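Local coordinates for Rho guanine nucleotide exchange factor 12 (Homo sapiens, PDB 1TXD), which acts as a guanine nucleotide exchange factor for the GTPase RhoA, here represented by its DH and PH domains, at residues E114-C125 against H203-A214. The protein carries 1 engineered substitution. Sequence-based numbering, arbitrary orientation.
Sequences EEKLKHAAATFC and HCRQILNFVNQA. Engineered in segment 203-214: Phe210 (natural residue Tyr).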
loop_
_atom_site.group_PDB
_atom_site.type_symbol
_atom_site.label_atom_id
_atom_site.label_comp_id
_atom_site.label_asym_id
_atom_site.label_seq_id
_atom_site.Cartn_x
_atom_site.Cartn_y
_atom_site.Cartn_z
ATOM N N GLU A 114 -0.941 10.931 16.693
ATOM C CA GLU A 114 -1.640 10.433 15.501
ATOM C C GLU A 114 -1.053 10.978 14.187
ATOM O O GLU A 114 -0.764 10.207 13.269
ATOM C CB GLU A 114 -3.136 10.737 15.581
ATOM C CG GLU A 114 -3.840 10.497 14.266
ATOM C CD GLU A 114 -5.345 10.580 14.359
ATOM O OE1 GLU A 114 -5.843 11.066 15.351
ATOM O OE2 GLU A 114 -6.030 10.152 13.417
ATOM N N GLU A 115 -0.842 12.295 14.084
ATOM C CA GLU A 115 -0.323 12.881 12.832
ATOM C C GLU A 115 1.059 12.351 12.485
ATOM O O GLU A 115 1.348 12.075 11.344
ATOM C CB GLU A 115 -0.264 14.419 12.902
ATOM C CG GLU A 115 -1.587 15.078 13.269
ATOM C CD GLU A 115 -2.545 15.159 12.093
ATOM O OE1 GLU A 115 -2.122 14.941 10.932
ATOM O OE2 GLU A 115 -3.727 15.461 12.329
ATOM N N LYS A 116 1.931 12.253 13.463
ATOM C CA LYS A 116 3.252 11.781 13.216
ATOM C C LYS A 116 3.217 10.291 12.741
ATOM O O LYS A 116 3.839 9.981 11.781
ATOM C CB LYS A 116 4.116 11.966 14.451
ATOM C CG LYS A 116 5.501 11.373 14.285
ATOM C CD LYS A 116 6.445 11.808 15.434
ATOM C CE LYS A 116 7.933 11.535 15.112
ATOM N NZ LYS A 116 8.665 12.804 14.621
ATOM N N LEU A 117 2.455 9.421 13.399
ATOM C CA LEU A 117 2.413 8.017 13.056
ATOM C C LEU A 117 1.753 7.815 11.740
ATOM O O LEU A 117 2.310 7.124 10.935
ATOM C CB LEU A 117 1.717 7.164 14.152
ATOM C CG LEU A 117 1.457 5.688 13.938
ATOM C CD1 LEU A 117 2.739 5.026 13.558
ATOM C CD2 LEU A 117 0.837 5.008 15.200
ATOM N N LYS A 118 0.596 8.433 11.502
ATOM C CA LYS A 118 -0.112 8.194 10.257
ATOM C C LYS A 118 0.706 8.702 9.063
ATOM O O LYS A 118 0.858 7.988 8.110
ATOM C CB LYS A 118 -1.557 8.722 10.278
ATOM C CG LYS A 118 -1.851 10.095 9.718
ATOM C CD LYS A 118 -3.230 10.588 10.233
ATOM C CE LYS A 118 -3.937 11.597 9.317
ATOM N NZ LYS A 118 -5.311 11.943 9.813
ATOM N N HIS A 119 1.323 9.882 9.147
ATOM C CA HIS A 119 2.164 10.332 8.007
ATOM C C HIS A 119 3.411 9.537 7.778
ATOM O O HIS A 119 3.803 9.296 6.659
ATOM C CB HIS A 119 2.490 11.804 8.095
ATOM C CG HIS A 119 1.313 12.666 7.798
ATOM N ND1 HIS A 119 1.163 13.329 6.617
ATOM C CD2 HIS A 119 0.253 13.011 8.553
ATOM C CE1 HIS A 119 0.046 14.040 6.643
ATOM N NE2 HIS A 119 -0.515 13.863 7.811
ATOM N N ALA A 120 4.012 9.046 8.838
ATOM C CA ALA A 120 5.261 8.332 8.653
ATOM C C ALA A 120 4.946 6.944 8.121
ATOM O O ALA A 120 5.551 6.488 7.142
ATOM C CB ALA A 120 6.042 8.255 9.919
ATOM N N ALA A 121 3.992 6.276 8.739
ATOM C CA ALA A 121 3.610 4.962 8.254
ATOM C C ALA A 121 3.025 5.012 6.835
ATOM O O ALA A 121 3.096 4.012 6.070
ATOM C CB ALA A 121 2.592 4.301 9.188
ATOM N N ALA A 122 2.387 6.117 6.493
ATOM C CA ALA A 122 1.718 6.226 5.155
ATOM C C ALA A 122 2.786 6.300 4.079
ATOM O O ALA A 122 2.633 5.723 2.990
ATOM C CB ALA A 122 0.796 7.495 5.049
ATOM N N THR A 123 3.864 7.001 4.406
ATOM C CA THR A 123 5.008 7.150 3.499
ATOM C C THR A 123 5.762 5.802 3.348
ATOM O O THR A 123 5.940 5.296 2.218
ATOM C CB THR A 123 5.925 8.252 4.005
ATOM O OG1 THR A 123 5.253 9.520 3.871
ATOM C CG2 THR A 123 7.168 8.381 3.180
ATOM N N PHE A 124 6.218 5.227 4.472
ATOM C CA PHE A 124 6.813 3.888 4.416
ATOM C C PHE A 124 5.914 2.871 3.713
ATOM O O PHE A 124 6.303 2.272 2.729
ATOM C CB PHE A 124 7.238 3.351 5.755
ATOM C CG PHE A 124 8.074 2.124 5.643
ATOM C CD1 PHE A 124 9.371 2.207 5.268
ATOM C CD2 PHE A 124 7.580 0.892 5.978
ATOM C CE1 PHE A 124 10.159 1.086 5.156
ATOM C CE2 PHE A 124 8.383 -0.226 5.875
ATOM C CZ PHE A 124 9.659 -0.121 5.484
ATOM N N CYS A 125 4.702 2.704 4.168
ATOM C CA CYS A 125 3.900 1.612 3.708
ATOM C C CYS A 125 3.370 1.753 2.262
ATOM O O CYS A 125 3.161 0.767 1.585
ATOM C CB CYS A 125 2.693 1.388 4.656
ATOM S SG CYS A 125 3.080 0.995 6.386
ATOM N N HIS A 203 -9.113 6.250 17.073
ATOM C CA HIS A 203 -8.006 6.938 16.404
ATOM C C HIS A 203 -7.087 5.929 15.714
ATOM O O HIS A 203 -6.719 6.132 14.559
ATOM C CB HIS A 203 -7.211 7.821 17.363
ATOM C CG HIS A 203 -7.887 9.119 17.704
ATOM N ND1 HIS A 203 -8.039 10.151 16.797
ATOM C CD2 HIS A 203 -8.418 9.569 18.870
ATOM C CE1 HIS A 203 -8.662 11.163 17.380
ATOM N NE2 HIS A 203 -8.896 10.841 18.641
ATOM N N CYS A 204 -6.736 4.825 16.375
ATOM C CA CYS A 204 -5.828 3.861 15.724
ATOM C C CYS A 204 -6.490 3.351 14.444
ATOM O O CYS A 204 -5.851 3.186 13.416
ATOM C CB CYS A 204 -5.444 2.706 16.637
ATOM S SG CYS A 204 -4.249 3.152 17.880
ATOM N N ARG A 205 -7.791 3.155 14.509
ATOM C CA ARG A 205 -8.557 2.768 13.334
ATOM C C ARG A 205 -8.520 3.836 12.258
ATOM O O ARG A 205 -8.323 3.505 11.112
ATOM C CB ARG A 205 -10.002 2.427 13.711
ATOM C CG ARG A 205 -10.303 0.942 13.583
ATOM C CD ARG A 205 -11.671 0.528 14.089
ATOM N NE ARG A 205 -11.417 -0.525 15.052
ATOM C CZ ARG A 205 -11.628 -0.450 16.355
ATOM N NH1 ARG A 205 -12.180 0.613 16.940
ATOM N NH2 ARG A 205 -11.288 -1.479 17.076
ATOM N N GLN A 206 -8.702 5.108 12.625
ATOM C CA GLN A 206 -8.532 6.232 11.681
ATOM C C GLN A 206 -7.144 6.237 11.015
ATOM O O GLN A 206 -7.048 6.428 9.832
ATOM C CB GLN A 206 -8.714 7.580 12.384
ATOM C CG GLN A 206 -10.153 8.104 12.493
ATOM C CD GLN A 206 -10.202 9.514 13.104
ATOM O OE1 GLN A 206 -10.985 9.757 14.029
ATOM N NE2 GLN A 206 -9.330 10.419 12.625
ATOM N N ILE A 207 -6.093 6.075 11.808
ATOM C CA ILE A 207 -4.716 5.997 11.319
ATOM C C ILE A 207 -4.546 4.866 10.301
ATOM O O ILE A 207 -3.965 5.051 9.242
ATOM C CB ILE A 207 -3.755 5.759 12.476
ATOM C CG1 ILE A 207 -3.594 7.010 13.313
ATOM C CG2 ILE A 207 -2.425 5.299 11.984
ATOM C CD1 ILE A 207 -2.800 6.785 14.652
ATOM N N LEU A 208 -5.027 3.691 10.656
ATOM C CA LEU A 208 -4.949 2.553 9.789
ATOM C C LEU A 208 -5.656 2.862 8.477
ATOM O O LEU A 208 -5.073 2.627 7.431
ATOM C CB LEU A 208 -5.576 1.322 10.452
ATOM C CG LEU A 208 -5.760 0.070 9.610
ATOM C CD1 LEU A 208 -4.435 -0.431 9.086
ATOM C CD2 LEU A 208 -6.572 -1.054 10.409
ATOM N N ASN A 209 -6.895 3.368 8.531
ATOM C CA ASN A 209 -7.625 3.727 7.321
ATOM C C ASN A 209 -6.916 4.743 6.420
ATOM O O ASN A 209 -7.046 4.647 5.203
ATOM C CB ASN A 209 -9.034 4.247 7.650
ATOM C CG ASN A 209 -9.927 3.172 8.227
ATOM O OD1 ASN A 209 -10.587 3.382 9.253
ATOM N ND2 ASN A 209 -9.956 2.009 7.576
ATOM N N PHE A 210 -6.182 5.698 7.018
ATOM C CA PHE A 210 -5.417 6.716 6.278
ATOM C C PHE A 210 -4.232 6.043 5.630
ATOM O O PHE A 210 -3.828 6.360 4.529
ATOM C CB PHE A 210 -4.914 7.813 7.247
ATOM C CG PHE A 210 -4.064 8.924 6.596
ATOM C CD1 PHE A 210 -2.688 8.835 6.550
ATOM C CD2 PHE A 210 -4.674 10.081 6.085
ATOM C CE1 PHE A 210 -1.899 9.878 5.978
ATOM C CE2 PHE A 210 -3.918 11.119 5.513
ATOM C CZ PHE A 210 -2.508 11.005 5.456
ATOM N N VAL A 211 -3.610 5.132 6.351
ATOM C CA VAL A 211 -2.482 4.430 5.776
ATOM C C VAL A 211 -2.967 3.530 4.649
ATOM O O VAL A 211 -2.468 3.614 3.542
ATOM C CB VAL A 211 -1.711 3.704 6.793
ATOM C CG1 VAL A 211 -0.676 2.750 6.103
ATOM C CG2 VAL A 211 -1.022 4.745 7.640
ATOM N N ASN A 212 -3.976 2.723 4.914
ATOM C CA ASN A 212 -4.561 1.863 3.877
ATOM C C ASN A 212 -4.966 2.564 2.587
ATOM O O ASN A 212 -4.965 1.946 1.525
ATOM C CB ASN A 212 -5.786 1.086 4.401
ATOM C CG ASN A 212 -5.397 -0.164 5.193
ATOM O OD1 ASN A 212 -4.244 -0.628 5.143
ATOM N ND2 ASN A 212 -6.344 -0.694 5.955
ATOM N N GLN A 213 -5.374 3.823 2.673
ATOM C CA GLN A 213 -5.925 4.512 1.507
ATOM C C GLN A 213 -4.739 5.000 0.659
ATOM O O GLN A 213 -4.754 4.959 -0.553
ATOM C CB GLN A 213 -6.864 5.642 1.990
ATOM C CG GLN A 213 -7.619 6.427 0.945
ATOM C CD GLN A 213 -8.107 5.575 -0.215
ATOM O OE1 GLN A 213 -8.922 4.668 -0.018
ATOM N NE2 GLN A 213 -7.604 5.857 -1.427
ATOM N N ALA A 214 -3.682 5.421 1.340
ATOM C CA ALA A 214 -2.459 5.811 0.691
ATOM C C ALA A 214 -1.863 4.607 -0.022
ATOM O O ALA A 214 -1.279 4.753 -1.079
ATOM C CB ALA A 214 -1.455 6.380 1.736
#
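Lys118 lies across one face of the Phe210 ring: its CE stands 3.7 Å from the ring centroid, a CH-pi contact over the centre of that face. The chain is extended beyond CG, which carries NZ to 4.7 Å from the same centroid, an off-centre cation-pi contact. Phe210 is engineered, replacing a natural tyrosine. Its CE1 meets CB of Ala122 at 3.7 Å, while the His119 ring stands obliquely to it, with CZ of Phe210 over one imidazole face.

Nearer the start of both segments, Glu114 has CG anti to the backbone N (chi1 168°) and a straight chain beyond, an extension that slides its CG past CG1 of Ile207, 3.6 Å away. Its OE1 then accepts a weak hydrogen bond from ND1 of His203 at 2.8 Å; the N-H...O angle is only 119°. Cutting this residue back to an alanine would probably leave His203 ND1 without its acceptor and take away the methylene packed on Ile207.

Both segments lie within the DH domain, a helical bundle: helix 112-126 packs on the long helix 191-230, which runs on toward the PH domain. The segments run in the same general direction, crossing at -28° with a closest axis approach of 8.7 Å. Ala122 permits this approach: its CA is 4.6 Å from Val211 CA, and its CB meets Ala214 CB. Val211 packs its CG2 3.8 Å from Ala122 N and its CG1 on Cys125 CB. Further out, Leu117, which meets CD1 of Ile207, also touches Phe109 of helix 102-109 and Leu78 of helix 72-90, and Ala121 rests on Leu174 of helix 169-186.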